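Local coordinates for conserved hypothetical exported protein (Bacteroides fragilis, PDB 4JJA) that is of unproven function but probably acts as an exo-beta-N-acetylmuramidase that trims peptidoglycan fragments, at residues R115-Y120 / P216-L221; D151-D156 / V329-V334; M224-L229 / P250-G255; N263-P268 / L283-N288. All coordinates share one frame; numbering follows the deposited sequence.

Contact 1: residues R115-Y120 / P216-L221; sequences RFYTYY and PPSPNL. With GOL (glycerol), chain D.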
# COMPACT_ATOMS: atom_id res chain seq x y z
N ARG A 115 -2.38 3.34 -4.13
CA ARG A 115 -2.00 4.75 -3.90
C ARG A 115 -2.36 5.27 -2.51
O ARG A 115 -1.69 6.12 -1.98
CB ARG A 115 -2.62 5.61 -4.98
CG ARG A 115 -2.14 7.03 -5.03
CD ARG A 115 -2.78 7.80 -6.14
NE ARG A 115 -4.19 7.98 -5.94
CZ ARG A 115 -5.10 8.03 -6.91
NH1 ARG A 115 -4.77 7.87 -8.19
NH2 ARG A 115 -6.40 8.20 -6.58
N PHE A 116 -3.41 4.73 -1.91
CA PHE A 116 -3.88 5.15 -0.61
C PHE A 116 -3.41 4.26 0.52
O PHE A 116 -3.82 4.46 1.67
CB PHE A 116 -5.40 5.40 -0.59
CG PHE A 116 -6.24 4.39 -1.31
CD1 PHE A 116 -6.31 3.07 -0.87
CD2 PHE A 116 -6.99 4.77 -2.42
CE1 PHE A 116 -7.12 2.13 -1.52
CE2 PHE A 116 -7.79 3.83 -3.07
CZ PHE A 116 -7.84 2.52 -2.63
N TYR A 117 -2.46 3.34 0.23
CA TYR A 117 -1.74 2.57 1.25
C TYR A 117 -0.35 3.19 1.29
O TYR A 117 0.37 3.11 0.30
CB TYR A 117 -1.71 1.12 0.87
CG TYR A 117 -1.27 0.20 2.01
CD1 TYR A 117 -2.20 -0.33 2.86
CD2 TYR A 117 0.05 -0.20 2.16
CE1 TYR A 117 -1.87 -1.18 3.87
CE2 TYR A 117 0.44 -1.05 3.17
CZ TYR A 117 -0.54 -1.55 4.03
OH TYR A 117 -0.13 -2.41 5.03
N THR A 118 0.00 3.74 2.46
CA THR A 118 0.93 4.88 2.59
C THR A 118 2.39 4.65 2.82
O THR A 118 3.15 5.60 2.98
CB THR A 118 0.50 5.85 3.75
OG1 THR A 118 0.59 5.21 5.02
CG2 THR A 118 -0.91 6.34 3.50
N TYR A 119 2.83 3.41 2.82
CA TYR A 119 4.27 3.15 3.05
C TYR A 119 5.15 3.83 2.01
O TYR A 119 6.22 4.30 2.35
CB TYR A 119 4.62 1.67 3.06
CG TYR A 119 4.01 0.85 4.16
CD1 TYR A 119 3.50 1.44 5.31
CD2 TYR A 119 3.95 -0.53 4.03
CE1 TYR A 119 2.94 0.63 6.33
CE2 TYR A 119 3.41 -1.31 5.02
CZ TYR A 119 2.89 -0.71 6.16
OH TYR A 119 2.34 -1.49 7.18
N TYR A 120 4.72 3.94 0.75
CA TYR A 120 5.55 4.58 -0.23
C TYR A 120 5.74 6.07 0.08
O TYR A 120 6.73 6.68 -0.36
CB TYR A 120 5.05 4.37 -1.69
CG TYR A 120 3.82 5.19 -2.03
CD1 TYR A 120 3.91 6.46 -2.54
CD2 TYR A 120 2.57 4.69 -1.79
CE1 TYR A 120 2.79 7.24 -2.81
CE2 TYR A 120 1.43 5.44 -2.02
CZ TYR A 120 1.53 6.72 -2.53
OH TYR A 120 0.42 7.50 -2.77
N PRO A 216 0.25 -10.74 7.54
CA PRO A 216 -0.70 -9.66 7.20
C PRO A 216 -0.03 -8.30 7.25
O PRO A 216 0.58 -7.95 8.25
CB PRO A 216 -1.77 -9.75 8.32
CG PRO A 216 -1.00 -10.41 9.46
CD PRO A 216 -0.12 -11.42 8.80
N PRO A 217 -0.21 -7.51 6.18
CA PRO A 217 0.51 -6.25 6.15
C PRO A 217 -0.07 -5.17 7.05
O PRO A 217 0.65 -4.29 7.48
CB PRO A 217 0.44 -5.86 4.67
CG PRO A 217 -0.83 -6.55 4.17
CD PRO A 217 -0.88 -7.82 4.90
N SER A 218 -1.37 -5.27 7.30
CA SER A 218 -2.13 -4.44 8.24
C SER A 218 -3.14 -5.36 8.89
O SER A 218 -3.55 -6.34 8.28
CB SER A 218 -2.95 -3.36 7.52
OG SER A 218 -2.18 -2.50 6.78
N PRO A 219 -3.62 -5.05 10.11
CA PRO A 219 -4.48 -6.03 10.79
C PRO A 219 -5.77 -6.38 10.01
O PRO A 219 -6.25 -7.51 10.03
CB PRO A 219 -4.79 -5.35 12.11
CG PRO A 219 -3.50 -4.57 12.39
CD PRO A 219 -3.10 -4.04 11.04
N ASN A 220 -6.35 -5.37 9.36
CA ASN A 220 -7.62 -5.54 8.64
C ASN A 220 -7.45 -5.92 7.17
O ASN A 220 -8.40 -5.89 6.42
CB ASN A 220 -8.57 -4.33 8.85
CG ASN A 220 -9.10 -4.31 10.25
OD1 ASN A 220 -9.89 -5.15 10.61
ND2 ASN A 220 -8.58 -3.41 11.07
N LEU A 221 -6.24 -6.34 6.80
CA LEU A 221 -5.99 -7.02 5.52
C LEU A 221 -5.49 -8.42 5.83
O LEU A 221 -4.31 -8.76 5.63
CB LEU A 221 -4.98 -6.22 4.66
CG LEU A 221 -5.48 -4.88 4.15
CD1 LEU A 221 -4.35 -4.13 3.45
CD2 LEU A 221 -6.67 -5.08 3.20
C1 GOL D . -0.75 0.61 7.25
O1 GOL D . -1.44 -0.18 8.20
C2 GOL D . -1.66 1.63 6.55
O2 GOL D . -1.91 2.72 7.40
C3 GOL D . -0.88 2.19 5.37
O3 GOL D . -1.58 3.20 4.67

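Contact 2: residues D151-D156 / V329-V334; sequences DGPILD and VGTDYV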
# COMPACT_ATOMS: atom_id res chain seq x y z
N ASP A 151 -4.65 0.45 -12.68
CA ASP A 151 -6.05 0.85 -12.79
C ASP A 151 -6.32 2.11 -12.01
O ASP A 151 -5.67 2.44 -11.03
CB ASP A 151 -6.96 -0.30 -12.27
CG ASP A 151 -8.28 -0.42 -12.98
OD1 ASP A 151 -8.56 0.36 -13.89
OD2 ASP A 151 -9.02 -1.36 -12.57
N GLY A 152 -7.38 2.78 -12.45
CA GLY A 152 -7.89 3.96 -11.80
C GLY A 152 -7.30 5.26 -12.38
O GLY A 152 -6.32 5.24 -13.10
N PRO A 153 -7.95 6.39 -12.08
CA PRO A 153 -7.44 7.66 -12.52
C PRO A 153 -6.05 7.96 -11.96
O PRO A 153 -5.77 7.59 -10.81
CB PRO A 153 -8.45 8.68 -11.94
CG PRO A 153 -9.55 7.95 -11.42
CD PRO A 153 -9.11 6.53 -11.20
N ILE A 154 -5.24 8.67 -12.71
CA ILE A 154 -4.03 9.26 -12.16
C ILE A 154 -4.45 10.36 -11.19
O ILE A 154 -5.33 11.15 -11.49
CB ILE A 154 -3.09 9.79 -13.28
CG1 ILE A 154 -2.55 8.62 -14.17
CG2 ILE A 154 -1.94 10.60 -12.70
CD1 ILE A 154 -1.84 9.03 -15.46
N LEU A 155 -3.78 10.43 -10.05
CA LEU A 155 -4.10 11.42 -9.05
C LEU A 155 -3.85 12.83 -9.58
O LEU A 155 -2.74 13.14 -9.97
CB LEU A 155 -3.26 11.20 -7.81
CG LEU A 155 -3.46 12.15 -6.65
CD1 LEU A 155 -4.88 12.19 -6.15
CD2 LEU A 155 -2.50 11.77 -5.54
N ASP A 156 -4.90 13.65 -9.57
CA ASP A 156 -4.79 15.08 -9.84
C ASP A 156 -4.10 15.70 -8.65
O ASP A 156 -4.49 15.50 -7.51
CB ASP A 156 -6.18 15.69 -10.08
CG ASP A 156 -6.13 17.13 -10.58
OD1 ASP A 156 -5.32 17.91 -10.09
OD2 ASP A 156 -7.00 17.43 -11.43
N VAL A 329 -10.14 8.81 -4.62
CA VAL A 329 -10.30 8.42 -6.03
C VAL A 329 -9.40 9.19 -6.96
O VAL A 329 -8.94 8.65 -7.97
CB VAL A 329 -11.74 8.54 -6.54
CG1 VAL A 329 -12.52 7.43 -5.93
CG2 VAL A 329 -12.40 9.86 -6.22
N GLY A 330 -9.11 10.45 -6.61
CA GLY A 330 -8.11 11.25 -7.32
C GLY A 330 -8.57 12.17 -8.42
O GLY A 330 -7.77 12.81 -9.04
N THR A 331 -9.88 12.22 -8.62
CA THR A 331 -10.49 13.06 -9.66
C THR A 331 -11.91 13.37 -9.23
O THR A 331 -12.50 12.66 -8.41
CB THR A 331 -10.51 12.34 -11.02
OG1 THR A 331 -10.95 13.26 -11.97
CG2 THR A 331 -11.43 11.12 -11.05
N ASP A 332 -12.45 14.45 -9.77
CA ASP A 332 -13.78 14.90 -9.44
C ASP A 332 -14.90 14.23 -10.22
O ASP A 332 -16.06 14.32 -9.83
CB ASP A 332 -13.88 16.44 -9.59
CG ASP A 332 -13.74 16.93 -10.95
OD1 ASP A 332 -13.54 16.19 -11.92
OD2 ASP A 332 -13.83 18.20 -11.09
N TYR A 333 -14.60 13.51 -11.30
CA TYR A 333 -15.70 13.05 -12.17
C TYR A 333 -16.37 11.81 -11.66
O TYR A 333 -17.47 11.51 -12.09
CB TYR A 333 -15.29 12.88 -13.61
CG TYR A 333 -14.23 11.84 -13.92
CD1 TYR A 333 -14.50 10.47 -13.82
CD2 TYR A 333 -12.96 12.21 -14.37
CE1 TYR A 333 -13.56 9.52 -14.15
CE2 TYR A 333 -12.02 11.26 -14.71
CZ TYR A 333 -12.31 9.90 -14.60
OH TYR A 333 -11.37 8.97 -14.93
N VAL A 334 -15.75 11.03 -10.76
CA VAL A 334 -16.37 9.81 -10.29
C VAL A 334 -17.64 10.11 -9.49
O VAL A 334 -18.73 9.56 -9.79
CB VAL A 334 -15.40 8.92 -9.52
CG1 VAL A 334 -16.10 7.70 -8.88
CG2 VAL A 334 -14.24 8.47 -10.42

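Contact 3: residues M224-L229 / P250-G255; sequences MKAIYL and PFQVYG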
# COMPACT_ATOMS: atom_id res chain seq x y z
N MSE A 224 -5.74 -12.84 1.39
CA MSE A 224 -5.57 -12.39 0.06
C MSE A 224 -6.87 -11.87 -0.57
O MSE A 224 -6.82 -10.97 -1.41
CB MSE A 224 -4.90 -13.43 -0.83
CG MSE A 224 -3.45 -13.73 -0.39
SE MSE A 224 -2.35 -12.16 -0.32
CE MSE A 224 -2.44 -11.67 -2.17
N LYS A 225 -8.00 -12.38 -0.15
CA LYS A 225 -9.26 -11.91 -0.63
C LYS A 225 -9.42 -10.41 -0.32
O LYS A 225 -9.80 -9.61 -1.19
CB LYS A 225 -10.43 -12.69 -0.02
CG LYS A 225 -11.69 -12.64 -0.82
CD LYS A 225 -11.62 -13.58 -2.04
CE LYS A 225 -11.72 -15.06 -1.70
NZ LYS A 225 -11.36 -15.79 -2.93
N ALA A 226 -9.09 -10.04 0.91
CA ALA A 226 -9.18 -8.64 1.34
C ALA A 226 -8.21 -7.81 0.49
O ALA A 226 -8.54 -6.72 0.07
CB ALA A 226 -8.81 -8.55 2.82
N ILE A 227 -7.00 -8.31 0.26
CA ILE A 227 -5.96 -7.57 -0.50
C ILE A 227 -6.41 -7.37 -1.93
O ILE A 227 -6.16 -6.33 -2.53
CB ILE A 227 -4.59 -8.27 -0.36
CG1 ILE A 227 -4.11 -8.06 1.08
CG2 ILE A 227 -3.57 -7.74 -1.41
CD1 ILE A 227 -2.94 -8.84 1.49
N TYR A 228 -7.03 -8.38 -2.53
CA TYR A 228 -7.51 -8.24 -3.88
C TYR A 228 -8.72 -7.35 -4.04
O TYR A 228 -8.90 -6.68 -5.05
CB TYR A 228 -7.77 -9.60 -4.53
CG TYR A 228 -6.54 -10.48 -4.67
CD1 TYR A 228 -5.33 -9.98 -5.16
CD2 TYR A 228 -6.60 -11.83 -4.43
CE1 TYR A 228 -4.21 -10.77 -5.34
CE2 TYR A 228 -5.49 -12.66 -4.62
CZ TYR A 228 -4.29 -12.15 -5.07
OH TYR A 228 -3.21 -12.97 -5.25
N LEU A 229 -9.60 -7.36 -3.04
CA LEU A 229 -10.78 -6.49 -3.02
C LEU A 229 -10.51 -5.05 -2.58
O LEU A 229 -11.26 -4.15 -2.91
CB LEU A 229 -11.87 -7.11 -2.12
CG LEU A 229 -12.63 -8.28 -2.74
CD1 LEU A 229 -13.46 -8.99 -1.67
CD2 LEU A 229 -13.50 -7.80 -3.89
N PRO A 250 -13.13 -8.21 7.19
CA PRO A 250 -12.80 -6.84 6.77
C PRO A 250 -12.36 -6.79 5.32
O PRO A 250 -11.64 -7.63 4.83
CB PRO A 250 -11.67 -6.44 7.71
CG PRO A 250 -11.03 -7.72 8.07
CD PRO A 250 -12.18 -8.74 8.16
N PHE A 251 -12.83 -5.75 4.64
CA PHE A 251 -12.58 -5.52 3.22
C PHE A 251 -13.18 -6.57 2.31
O PHE A 251 -12.92 -6.56 1.11
CB PHE A 251 -11.11 -5.26 2.87
CG PHE A 251 -10.61 -3.94 3.39
CD1 PHE A 251 -10.85 -2.78 2.71
CD2 PHE A 251 -9.97 -3.86 4.59
CE1 PHE A 251 -10.43 -1.58 3.21
CE2 PHE A 251 -9.55 -2.66 5.07
CZ PHE A 251 -9.79 -1.52 4.41
N GLN A 252 -14.10 -7.39 2.84
CA GLN A 252 -14.70 -8.47 2.07
C GLN A 252 -16.22 -8.44 2.09
O GLN A 252 -16.87 -9.35 1.62
CB GLN A 252 -14.20 -9.82 2.58
CG GLN A 252 -12.70 -10.03 2.44
CD GLN A 252 -12.18 -11.03 3.43
OE1 GLN A 252 -12.23 -12.24 3.15
NE2 GLN A 252 -11.76 -10.58 4.61
N VAL A 253 -16.77 -7.38 2.69
CA VAL A 253 -18.21 -7.11 2.80
C VAL A 253 -18.44 -5.62 2.67
O VAL A 253 -17.49 -4.83 2.84
CB VAL A 253 -18.78 -7.64 4.15
CG1 VAL A 253 -18.48 -9.12 4.41
CG2 VAL A 253 -18.26 -6.77 5.30
N TYR A 254 -19.69 -5.23 2.42
CA TYR A 254 -20.05 -3.83 2.61
C TYR A 254 -21.48 -3.75 3.08
O TYR A 254 -22.31 -4.58 2.74
CB TYR A 254 -19.81 -2.97 1.37
CG TYR A 254 -20.65 -3.27 0.18
CD1 TYR A 254 -20.25 -4.26 -0.74
CD2 TYR A 254 -21.82 -2.58 -0.08
CE1 TYR A 254 -20.99 -4.48 -1.89
CE2 TYR A 254 -22.56 -2.83 -1.21
CZ TYR A 254 -22.16 -3.77 -2.12
OH TYR A 254 -22.90 -4.03 -3.26
N GLY A 255 -21.79 -2.76 3.92
CA GLY A 255 -23.15 -2.63 4.38
C GLY A 255 -23.32 -1.42 5.28
O GLY A 255 -22.37 -0.76 5.65

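Contact 4: residues N263-P268 / L283-N288; sequences NYNFTP and LCHGVN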
# COMPACT_ATOMS: atom_id res chain seq x y z
N ASN A 263 -29.74 -9.54 1.67
CA ASN A 263 -29.66 -10.97 2.08
C ASN A 263 -28.41 -11.34 2.92
O ASN A 263 -28.01 -12.51 3.00
CB ASN A 263 -29.59 -11.86 0.82
CG ASN A 263 -30.94 -12.05 0.14
OD1 ASN A 263 -32.00 -11.90 0.75
ND2 ASN A 263 -30.90 -12.37 -1.13
N TYR A 264 -27.74 -10.33 3.44
CA TYR A 264 -26.63 -10.46 4.35
C TYR A 264 -26.63 -9.30 5.33
O TYR A 264 -26.97 -8.19 4.96
CB TYR A 264 -25.32 -10.52 3.56
CG TYR A 264 -24.08 -10.57 4.41
CD1 TYR A 264 -23.76 -11.72 5.14
CD2 TYR A 264 -23.21 -9.51 4.45
CE1 TYR A 264 -22.62 -11.77 5.95
CE2 TYR A 264 -22.07 -9.54 5.22
CZ TYR A 264 -21.78 -10.64 5.97
OH TYR A 264 -20.69 -10.66 6.78
N ASN A 265 -26.20 -9.57 6.54
CA ASN A 265 -26.01 -8.55 7.53
C ASN A 265 -24.86 -8.90 8.45
O ASN A 265 -24.43 -10.06 8.50
CB ASN A 265 -27.29 -8.24 8.28
CG ASN A 265 -27.85 -9.40 8.99
OD1 ASN A 265 -27.27 -9.93 9.95
ND2 ASN A 265 -29.06 -9.77 8.58
N PHE A 266 -24.32 -7.89 9.10
CA PHE A 266 -23.21 -8.01 10.02
C PHE A 266 -23.25 -6.88 11.01
O PHE A 266 -23.82 -5.85 10.74
CB PHE A 266 -21.87 -8.03 9.28
CG PHE A 266 -21.59 -6.81 8.47
CD1 PHE A 266 -22.02 -6.72 7.16
CD2 PHE A 266 -20.87 -5.75 9.00
CE1 PHE A 266 -21.74 -5.56 6.42
CE2 PHE A 266 -20.59 -4.62 8.21
CZ PHE A 266 -21.03 -4.53 6.92
N THR A 267 -22.59 -7.05 12.14
CA THR A 267 -22.51 -6.01 13.13
C THR A 267 -21.07 -5.81 13.53
O THR A 267 -20.46 -6.65 14.20
CB THR A 267 -23.34 -6.37 14.40
OG1 THR A 267 -24.70 -6.64 14.00
CG2 THR A 267 -23.26 -5.25 15.44
N PRO A 268 -20.48 -4.67 13.14
CA PRO A 268 -19.14 -4.36 13.61
C PRO A 268 -19.05 -4.35 15.14
O PRO A 268 -19.92 -3.77 15.83
CB PRO A 268 -18.86 -2.98 12.99
CG PRO A 268 -19.77 -2.95 11.79
CD PRO A 268 -21.02 -3.60 12.29
N LEU A 283 -26.41 -3.01 13.36
CA LEU A 283 -26.71 -4.03 12.42
C LEU A 283 -26.64 -3.39 11.04
O LEU A 283 -27.41 -2.47 10.70
CB LEU A 283 -28.10 -4.66 12.64
CG LEU A 283 -28.44 -5.79 11.69
CD1 LEU A 283 -27.49 -6.97 11.86
CD2 LEU A 283 -29.93 -6.18 11.88
N CYS A 284 -25.68 -3.83 10.24
CA CYS A 284 -25.44 -3.37 8.88
C CYS A 284 -25.98 -4.37 7.88
O CYS A 284 -25.75 -5.58 8.00
CB CYS A 284 -23.95 -3.19 8.64
SG CYS A 284 -23.22 -1.88 9.64
N HIS A 285 -26.72 -3.89 6.91
CA HIS A 285 -27.28 -4.71 5.86
C HIS A 285 -26.46 -4.49 4.60
O HIS A 285 -26.12 -3.35 4.29
CB HIS A 285 -28.71 -4.29 5.63
CG HIS A 285 -29.54 -4.42 6.86
ND1 HIS A 285 -29.99 -5.63 7.35
CD2 HIS A 285 -29.94 -3.48 7.75
CE1 HIS A 285 -30.67 -5.42 8.47
NE2 HIS A 285 -30.64 -4.14 8.75
N GLY A 286 -26.19 -5.56 3.86
CA GLY A 286 -25.40 -5.42 2.68
C GLY A 286 -25.04 -6.70 1.97
O GLY A 286 -25.88 -7.58 1.83
N VAL A 287 -23.77 -6.80 1.57
CA VAL A 287 -23.30 -7.81 0.63
C VAL A 287 -22.05 -8.47 1.14
O VAL A 287 -21.16 -7.80 1.66
CB VAL A 287 -23.04 -7.18 -0.75
CG1 VAL A 287 -22.52 -8.17 -1.74
CG2 VAL A 287 -24.31 -6.56 -1.30
N ASN A 288 -22.01 -9.79 1.06
CA ASN A 288 -20.83 -10.58 1.43
C ASN A 288 -20.09 -10.97 0.14
O ASN A 288 -20.64 -11.70 -0.66
CB ASN A 288 -21.30 -11.83 2.22
CG ASN A 288 -20.18 -12.69 2.74
OD1 ASN A 288 -19.03 -12.49 2.43
ND2 ASN A 288 -20.55 -13.75 3.48
O HOH W 1 -26.78 -9.62 0.34
O HOH W 2 -30.23 -8.11 6.15

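Contact 1: residues R115-Y120 / P216-L221
With CG of Tyr117 anti to the backbone N (chi1 -167°), the phenol ring reaches from the loop at 115-118 toward 216-221, while Ser218 swings OG back beside its own backbone N (chi1 -60°) to meet it. The two hydroxyls hydrogen-bond, Tyr117 OH to Ser218 OG at 2.7 Å, with the serine oxygen at the ring edge, near its plane. CB of Pro217 lies 3.5 Å from Tyr117 OH, and Leu221 brings CD1 obliquely to the ring, 3.9 Å from Tyr117 CE1. CE2 of Tyr117 stands over one face of the Tyr119 ring, toward its rim.

A glycerol, probably from the crystallisation liquor, spans the two segments. Its C3 lies over the centre of one face of the Tyr117 ring. At one end glycerol O3 takes the N-H of Thr118 N (2.8 Å); at the other, O1 pairs with Ser218 OG, also at 2.8 Å. From helix 224-233, Tyr230 packs on both Tyr117 and Leu221, and Tyr119 OH has a weak hydrogen bond to Glu58.

Ser218 OG is thus shared between a phenol and a ligand hydroxyl. An aromatic face with the Ser218 hydroxyl and a backbone N-H close by suits a polyol, consistent with a sugar-binding pocket as expected of a muramidase family, though glycerol alone cannot prove it.

Contact 2: residues D151-D156 / V329-V334
Pro153 and Thr331 meet at about a right angle: the methyl CG2 of Thr331 butts against the proline ring, 3.7 Å from Pro153 CG. That methyl occupies the position between backbone N and carbonyl carbon, because OG1 is the branch anti to N (chi1 -173°). The same CG2 stands over the centre of one face of the Tyr333 ring, so a single methyl is held between a proline and a phenol. Tyr333 in turn lays its hydroxyl beside the proline, OH 4.1 Å from Pro153 CG. Trp351 touches both Pro153 and Tyr333, and Arg350 makes a cation-pi contact with the tyrosine.

The proline ring also touches backbone, with Pro153 CG 3.6 Å from Val329 O. Further along, Leu155 bends CD1 to Gly330 CA at 3.6 Å. Gly330, the first residue past helix 325-329, has a positive phi of 95°, and its CA sits 4.4 Å from Leu155 CA, a close approach of two backbones. There the segments are tied by one nearly straight bond, Asp156 N to Gly330 O (3.0 Å, 170° at the hydrogen), which lies in the carbonyl plane. The Asp156 carboxylate turns to its own loop, accepting from Lys158 N.

Here a loop of the Rossmann-like N-terminal part meets the link between helices 325-329 and 333-339 of the C-terminal part. Arg115 donates to the carbonyls of both Pro153 and Val329, so its positive guanidinium probably ties the polar backbones of the two segments together beside the apolar Pro153-Thr331 packing.

Contact 3: residues M224-L229 / P250-G255
Pro250 meets the helix through its carbonyl: Pro250 O lies 3.6 Å from Ala226 CB. Pro250 O also accepts a bond from Gln252 NE2 (3.0 Å), nearly straight at 171°, with the donor above the carbonyl plane while the oxygen lies close to the plane of the glutamine amide. The loop is thus folded back on itself just where it touches the helix.

Phe251 follows with a positive phi of 65°, which turns the chain. Its CB points at the helix and sits 4.0 Å from Ala226 CB, but the ring leads away and meets Tyr230, further along the helix, edge to face. Its carbonyl faces Leu229 instead, with Phe251 O 3.4 Å from Leu229 CB; this buried oxygen has no hydrogen-bonding partner in the model.

This is the point where helix 224-233 lies against the lead-in to strand 253-256, an outer strand of the three-stranded antiparallel sheet in the C-terminal part. At Ala226, whose side chain is a single methyl, the backbones come to 5.0 Å between its CA and Phe251 CA.

Gln252 runs back across the helix start: CG, anti to its carbonyl carbon (chi1 -62°), lies 3.9 Å from Ala226 N, and the extended chain crosses Lys225 at about a right angle. Its OE1 reaches 3.7 Å from Lys225 CB while also accepting from Asn223 ND2. Lys225, bent at chi2 and chi3, carries NZ off to Leu292 O and a salt bridge with Asp294. Leu229 CD1 packs near Gln252 CA, and beyond it Val253 turns its side chain away from the helix as the strand begins.

Contact 4: residues N263-P268 / L283-N288
An antiparallel pairing of short strand 265-266 with strand 284-288 makes one edge of a small sheet. Phe266 and Cys284 form a hydrogen-bonded pair, Phe266 N to Cys284 O at 2.9 Å and Cys284 N to Phe266 O at 2.8 Å; a third bond runs from Gly286 N to Tyr264 O (3.0 Å). Asn265 and His285 make the neighbouring non-hydrogen-bonded pair, with CA of Asn265 giving a CH contact to Cys284 O.

Strand 284-288 is the middle one of three, with 253-256 along its other edge, and Val253 of that strand touches both Phe266 and Tyr264. On the face of Phe266, the phenyl ring folds over its partner, with CG between backbone N and carbonyl carbon (chi1 61°), so Cys284 CB makes a CH-pi contact 3.7 Å from the ring centroid. Cys284 SG lies obliquely to the ring and packs on Pro268 CD.

Tyr264 lays its ring on Asn288: CB of the asparagine stands 3.6 Å from the ring centroid, only 5° off the normal, and the amide, its OD1 hydrogen-bonded to Ser290 OG, is turned 37° from the ring plane. On the opposite face of the sheet from Phe266, one water accepts from Asn265 ND2 and lies 2.8 Å from His285 ND1.

Contact 1 is central, its centre about 4 Å from the centre of the chain; the centres of contacts 2 and 3 lie about 17 and 15 Å from that point, and contact 4 is outermost at about 27 Å. The segments of contacts 1 and 2 interleave along the chain. Contact 1 closes before contact 3 opens, and contact 4 follows; both 3 and 4 fall between the two segments of contact 2, which joins the N- and C-terminal parts. Arg115 carries contact 1 into contact 2, while Leu221 and Asn220 pack against Phe251 of contact 3. Contacts 3 and 4, centres about 13 Å apart, share the three-stranded sheet. The glycerol-occupied site is thereby linked to both the domain junction and that sheet.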